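Dextranase (PDB 6NZS) catalyses the endohydrolysis of (1->6)-alpha-D-glucosidic linkages in dextran, as a member of glycoside hydrolase family 49. Local coordinates at residues His15-Phe20 / Pro234-Met239; Leu513-Gln518 / Trp564-Leu569. One frame throughout, in Å; residues are numbered along the deposited sequence.

Interaction 1: His15-Phe20 / Pro234-Met239; sequences HDNAVF and PGTYSM
The carboxamide of N17 reaches T236 from the opposite direction, ND2 lying 2.9 Å from T236 OG1. The contact joins the N-terminal Ig-like domain, here a type I beta turn from H15 to A18, to strand 235-238 of the parallel beta-solenoid. The N-H...O angle is 166° and OG1 sits only 10° out of the N17 amide plane, so the bond is nearly straight and coplanar with its donor. Placing CG between the backbone N and the carbonyl carbon (chi1 59°) brings the amide from the turn to the strand. ND2 also donates to the backbone O of D29, which leaves both amide N-H groups engaged and fixes the flip of the group. One water completes the junction: it donates to N17 OD1 at 2.8 Å and also bonds T236 OG1. With an alanine in place of N17, T236 OG1 and the carbonyl of D29 would probably each lose the N-H that reaches them, and the water one of its acceptors. The imidazole of H15 is held at its far side by Y56, which bonds NE2, and has F54 packed edge-to-face. Its ND1 lies 2.8 Å from the water O, which sits at the ring edge, in plane.

Interaction 2: Leu513-Gln518 / Trp564-Leu569; sequences LDWTSQ and WADHQL
The indole of W515 lies against the backbone and CB of H567, the two side chains running side by side. This is a surface contact between two loops of the family 49 beta-solenoid region: W515 begins the 3-10 segment 515-517, and H567 belongs to the type I beta turn from A565 to Q568. The defining CH-pi interaction sets H567 CB 3.7 Å from the centroid of the W515 six-membered ring and only 9° off the ring normal, squarely over the face. With chi1 at 58°, CG of H567 lies between the backbone N and the carbonyl carbon, and the imidazole leaves the indole to the methylene; no ring stack forms. On the opposite face of W515, T516 CG2 lies 3.6 Å above the plane, so each face of the indole carries an aliphatic carbon, both set toward the rim. D566 adds oblique contacts to the benzo ring: its carbonyl O approaches W515 CE3 at 3.4 Å, while its carboxylate carbon CG is 4.1 Å from CZ3. Q568 braces the turn from within, its OE1 accepting the A565 N-H at 2.9 Å on a lone pair in the carbonyl plane. No direct hydrogen bond joins the two segments, though Q518 OE1 bonds NE of R571 further along the second loop; between them a water donates to both backbones, 2.8 Å from W515 O and 2.7 Å from D566 O.

In the fold
Interactions 1 and 2 lie on opposite sides of the chain's centre, with their own centres 49 Å apart and nearest atoms about 35 Å apart, so neither touches the other. Along the sequence they are in series. Interaction 1 ties the N-terminal domain to an early solenoid strand, 235-238, which pairs in parallel with 217-218 and 260-263; interaction 2 joins loops late in the chain, preceding strands 521-524 and 582-585. Their chemistry differs too: the first is partly buried and polar, the second a surface CH-pi contact, though a water bridges the segments in each.

Interaction 1: His15-Phe20 / Pro234-Met239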
loop_
_atom_site.group_PDB
_atom_site.type_symbol
_atom_site.label_atom_id
_atom_site.label_comp_id
_atom_site.label_asym_id
_atom_site.label_seq_id
_atom_site.Cartn_x
_atom_site.Cartn_y
_atom_site.Cartn_z
ATOM N N HIS A 15 -7.294 3.765 -23.577
ATOM C CA HIS A 15 -7.106 2.403 -24.076
ATOM C C HIS A 15 -8.283 2.082 -24.983
ATOM O O HIS A 15 -9.420 1.974 -24.513
ATOM C CB HIS A 15 -7.035 1.400 -22.925
ATOM C CG HIS A 15 -5.821 1.558 -22.068
ATOM N ND1 HIS A 15 -4.594 1.021 -22.399
ATOM C CD2 HIS A 15 -5.637 2.226 -20.904
ATOM C CE1 HIS A 15 -3.714 1.333 -21.464
ATOM N NE2 HIS A 15 -4.317 2.075 -20.552
ATOM N N ASP A 16 -8.013 1.917 -26.281
ATOM C CA ASP A 16 -9.099 1.634 -27.214
ATOM C C ASP A 16 -9.645 0.222 -27.042
ATOM O O ASP A 16 -10.743 -0.071 -27.534
ATOM C CB ASP A 16 -8.644 1.866 -28.658
ATOM C CG ASP A 16 -8.429 3.336 -28.977
ATOM O OD1 ASP A 16 -8.927 4.205 -28.232
ATOM O OD2 ASP A 16 -7.757 3.625 -29.990
ATOM N N ASN A 17 -8.906 -0.646 -26.355
ATOM C CA ASN A 17 -9.337 -1.991 -26.013
ATOM C C ASN A 17 -9.995 -2.062 -24.635
ATOM O O ASN A 17 -10.051 -3.147 -24.036
ATOM C CB ASN A 17 -8.149 -2.954 -26.093
ATOM C CG ASN A 17 -7.008 -2.557 -25.168
ATOM O OD1 ASN A 17 -6.744 -1.373 -24.957
ATOM N ND2 ASN A 17 -6.321 -3.545 -24.623
ATOM N N ALA A 18 -10.486 -0.937 -24.121
ATOM C CA ALA A 18 -11.153 -0.921 -22.825
ATOM C C ALA A 18 -12.498 -1.632 -22.889
ATOM O O ALA A 18 -13.174 -1.641 -23.924
ATOM C CB ALA A 18 -11.380 0.520 -22.374
ATOM N N VAL A 19 -12.887 -2.223 -21.759
ATOM C CA VAL A 19 -14.181 -2.879 -21.613
ATOM C C VAL A 19 -14.780 -2.512 -20.262
ATOM O O VAL A 19 -14.067 -2.282 -19.277
ATOM C CB VAL A 19 -14.084 -4.422 -21.733
ATOM C CG1 VAL A 19 -13.569 -4.828 -23.104
ATOM C CG2 VAL A 19 -13.212 -4.999 -20.616
ATOM N N PHE A 20 -16.104 -2.462 -20.215
ATOM C CA PHE A 20 -16.819 -2.436 -18.951
ATOM C C PHE A 20 -17.041 -3.877 -18.510
ATOM O O PHE A 20 -17.539 -4.697 -19.289
ATOM C CB PHE A 20 -18.169 -1.737 -19.112
ATOM C CG PHE A 20 -18.067 -0.254 -19.348
ATOM C CD1 PHE A 20 -17.513 0.588 -18.391
ATOM C CD2 PHE A 20 -18.535 0.304 -20.531
ATOM C CE1 PHE A 20 -17.424 1.958 -18.610
ATOM C CE2 PHE A 20 -18.453 1.674 -20.758
ATOM C CZ PHE A 20 -17.896 2.505 -19.794
ATOM N N PRO A 234 3.120 2.506 -24.898
ATOM C CA PRO A 234 1.690 2.474 -24.564
ATOM C C PRO A 234 0.995 1.365 -25.341
ATOM O O PRO A 234 1.272 1.139 -26.525
ATOM C CB PRO A 234 1.195 3.866 -24.974
ATOM C CG PRO A 234 2.401 4.729 -24.860
ATOM C CD PRO A 234 3.564 3.861 -25.282
ATOM N N GLY A 235 0.100 0.662 -24.664
ATOM C CA GLY A 235 -0.537 -0.513 -25.218
ATOM C C GLY A 235 -0.799 -1.522 -24.119
ATOM O O GLY A 235 -0.576 -1.255 -22.940
ATOM N N THR A 236 -1.281 -2.695 -24.521
ATOM C CA THR A 236 -1.620 -3.758 -23.584
ATOM C C THR A 236 -0.811 -5.010 -23.891
ATOM O O THR A 236 -0.668 -5.394 -25.058
ATOM C CB THR A 236 -3.125 -4.076 -23.635
ATOM O OG1 THR A 236 -3.862 -2.907 -23.257
ATOM C CG2 THR A 236 -3.479 -5.233 -22.694
ATOM N N TYR A 237 -0.304 -5.646 -22.835
ATOM C CA TYR A 237 0.578 -6.801 -22.936
ATOM C C TYR A 237 0.147 -7.847 -21.915
ATOM O O TYR A 237 -0.306 -7.508 -20.820
ATOM C CB TYR A 237 2.040 -6.393 -22.676
ATOM C CG TYR A 237 2.465 -5.170 -23.465
ATOM C CD1 TYR A 237 2.194 -3.882 -23.006
ATOM C CD2 TYR A 237 3.138 -5.305 -24.674
ATOM C CE1 TYR A 237 2.572 -2.762 -23.738
ATOM C CE2 TYR A 237 3.536 -4.200 -25.404
ATOM C CZ TYR A 237 3.252 -2.931 -24.939
ATOM O OH TYR A 237 3.645 -1.841 -25.683
ATOM N N SER A 238 0.292 -9.126 -22.273
ATOM C CA SER A 238 -0.227 -10.226 -21.464
ATOM C C SER A 238 0.828 -11.316 -21.319
ATOM O O SER A 238 1.273 -11.885 -22.321
ATOM C CB SER A 238 -1.489 -10.814 -22.108
ATOM O OG SER A 238 -1.873 -12.009 -21.445
ATOM N N MET A 239 1.209 -11.622 -20.077
ATOM C CA MET A 239 2.103 -12.747 -19.808
ATOM C C MET A 239 1.357 -14.058 -19.607
ATOM O O MET A 239 1.966 -15.127 -19.723
ATOM C CB MET A 239 2.978 -12.471 -18.579
ATOM C CG MET A 239 4.050 -11.403 -18.787
ATOM S SD MET A 239 5.241 -11.362 -17.435
ATOM C CE MET A 239 5.880 -9.695 -17.591
HETATM O O HOH W 1 -4.092 -0.546 -24.675
#

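Interaction 2: Leu513-Gln518 / Trp564-Leu569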
loop_
_atom_site.group_PDB
_atom_site.type_symbol
_atom_site.label_atom_id
_atom_site.label_comp_id
_atom_site.label_asym_id
_atom_site.label_seq_id
_atom_site.Cartn_x
_atom_site.Cartn_y
_atom_site.Cartn_z
ATOM N N LEU A 513 -16.147 -1.696 18.191
ATOM C CA LEU A 513 -15.817 -2.887 18.961
ATOM C C LEU A 513 -15.799 -2.555 20.453
ATOM O O LEU A 513 -15.791 -1.391 20.859
ATOM C CB LEU A 513 -14.434 -3.395 18.551
ATOM C CG LEU A 513 -14.308 -3.842 17.097
ATOM C CD1 LEU A 513 -12.862 -4.135 16.776
ATOM C CD2 LEU A 513 -15.183 -5.073 16.844
ATOM N N ASP A 514 -15.786 -3.602 21.279
ATOM C CA ASP A 514 -15.584 -3.390 22.706
ATOM C C ASP A 514 -14.210 -2.768 22.935
ATOM O O ASP A 514 -13.254 -3.039 22.199
ATOM C CB ASP A 514 -15.606 -4.723 23.453
ATOM C CG ASP A 514 -16.981 -5.349 23.520
ATOM O OD1 ASP A 514 -17.929 -4.840 22.894
ATOM O OD2 ASP A 514 -17.105 -6.378 24.219
ATOM N N TRP A 515 -14.090 -1.962 23.993
ATOM C CA TRP A 515 -12.799 -1.322 24.239
ATOM C C TRP A 515 -11.690 -2.338 24.500
ATOM O O TRP A 515 -10.526 -2.065 24.202
ATOM C CB TRP A 515 -12.866 -0.226 25.317
ATOM C CG TRP A 515 -13.457 -0.601 26.658
ATOM C CD1 TRP A 515 -14.731 -0.345 27.088
ATOM C CD2 TRP A 515 -12.789 -1.248 27.749
ATOM N NE1 TRP A 515 -14.898 -0.804 28.371
ATOM C CE2 TRP A 515 -13.726 -1.367 28.799
ATOM C CE3 TRP A 515 -11.496 -1.743 27.939
ATOM C CZ2 TRP A 515 -13.410 -1.962 30.021
ATOM C CZ3 TRP A 515 -11.182 -2.340 29.161
ATOM C CH2 TRP A 515 -12.140 -2.447 30.180
ATOM N N THR A 516 -12.031 -3.526 25.011
ATOM C CA THR A 516 -11.028 -4.571 25.198
ATOM C C THR A 516 -10.400 -5.007 23.876
ATOM O O THR A 516 -9.232 -5.420 23.855
ATOM C CB THR A 516 -11.657 -5.766 25.918
ATOM O OG1 THR A 516 -12.876 -6.134 25.262
ATOM C CG2 THR A 516 -11.963 -5.411 27.361
ATOM N N SER A 517 -11.143 -4.923 22.766
ATOM C CA SER A 517 -10.613 -5.283 21.458
ATOM C C SER A 517 -9.760 -4.179 20.863
ATOM O O SER A 517 -9.122 -4.397 19.827
ATOM C CB SER A 517 -11.755 -5.569 20.474
ATOM O OG SER A 517 -12.602 -6.605 20.937
ATOM N N GLN A 518 -9.768 -2.999 21.475
ATOM C CA GLN A 518 -9.073 -1.827 20.968
ATOM C C GLN A 518 -7.795 -1.538 21.736
ATOM O O GLN A 518 -7.187 -0.479 21.538
ATOM C CB GLN A 518 -10.016 -0.626 21.032
ATOM C CG GLN A 518 -11.280 -0.863 20.229
ATOM C CD GLN A 518 -12.330 0.199 20.431
ATOM O OE1 GLN A 518 -12.420 0.827 21.495
ATOM N NE2 GLN A 518 -13.157 0.403 19.407
ATOM N N TRP A 564 -5.597 7.844 29.498
ATOM C CA TRP A 564 -4.668 6.999 28.757
ATOM C C TRP A 564 -4.945 5.506 28.851
ATOM O O TRP A 564 -4.531 4.769 27.951
ATOM C CB TRP A 564 -3.215 7.260 29.216
ATOM C CG TRP A 564 -3.005 6.966 30.672
ATOM C CD1 TRP A 564 -3.129 7.841 31.708
ATOM C CD2 TRP A 564 -2.675 5.699 31.250
ATOM N NE1 TRP A 564 -2.888 7.198 32.901
ATOM C CE2 TRP A 564 -2.609 5.882 32.649
ATOM C CE3 TRP A 564 -2.412 4.431 30.723
ATOM C CZ2 TRP A 564 -2.301 4.841 33.523
ATOM C CZ3 TRP A 564 -2.116 3.398 31.593
ATOM C CH2 TRP A 564 -2.062 3.609 32.979
ATOM N N ALA A 565 -5.609 5.033 29.905
ATOM C CA ALA A 565 -5.595 3.610 30.221
ATOM C C ALA A 565 -6.522 2.807 29.301
ATOM O O ALA A 565 -7.197 3.350 28.417
ATOM C CB ALA A 565 -5.884 3.391 31.705
ATOM N N ASP A 566 -6.546 1.484 29.509
ATOM C CA ASP A 566 -7.197 0.598 28.545
ATOM C C ASP A 566 -8.689 0.882 28.407
ATOM O O ASP A 566 -9.238 0.775 27.301
ATOM C CB ASP A 566 -6.904 -0.887 28.819
ATOM C CG ASP A 566 -7.324 -1.361 30.216
ATOM O OD1 ASP A 566 -7.699 -0.553 31.091
ATOM O OD2 ASP A 566 -7.261 -2.586 30.430
ATOM N N HIS A 567 -9.349 1.271 29.498
ATOM C CA HIS A 567 -10.769 1.601 29.504
ATOM C C HIS A 567 -11.022 3.087 29.295
ATOM O O HIS A 567 -12.177 3.527 29.391
ATOM C CB HIS A 567 -11.384 1.176 30.846
ATOM C CG HIS A 567 -10.735 1.819 32.034
ATOM N ND1 HIS A 567 -11.185 2.998 32.586
ATOM C CD2 HIS A 567 -9.655 1.451 32.765
ATOM C CE1 HIS A 567 -10.419 3.325 33.610
ATOM N NE2 HIS A 567 -9.478 2.408 33.735
ATOM N N GLN A 568 -9.979 3.862 29.027
ATOM C CA GLN A 568 -10.058 5.290 28.783
ATOM C C GLN A 568 -9.795 5.562 27.305
ATOM O O GLN A 568 -9.590 4.641 26.512
ATOM C CB GLN A 568 -9.066 6.039 29.682
ATOM C CG GLN A 568 -9.198 5.635 31.163
ATOM C CD GLN A 568 -8.286 6.416 32.092
ATOM O OE1 GLN A 568 -7.093 6.572 31.832
ATOM N NE2 GLN A 568 -8.849 6.908 33.194
ATOM N N LEU A 569 -9.806 6.846 26.947
ATOM C CA LEU A 569 -9.733 7.228 25.537
ATOM C C LEU A 569 -8.488 6.666 24.852
ATOM O O LEU A 569 -8.552 6.247 23.692
ATOM C CB LEU A 569 -9.788 8.750 25.402
ATOM C CG LEU A 569 -9.745 9.292 23.968
ATOM C CD1 LEU A 569 -10.982 8.848 23.166
ATOM C CD2 LEU A 569 -9.634 10.806 23.977
HETATM O O HOH W 2 -8.428 -1.392 25.894
#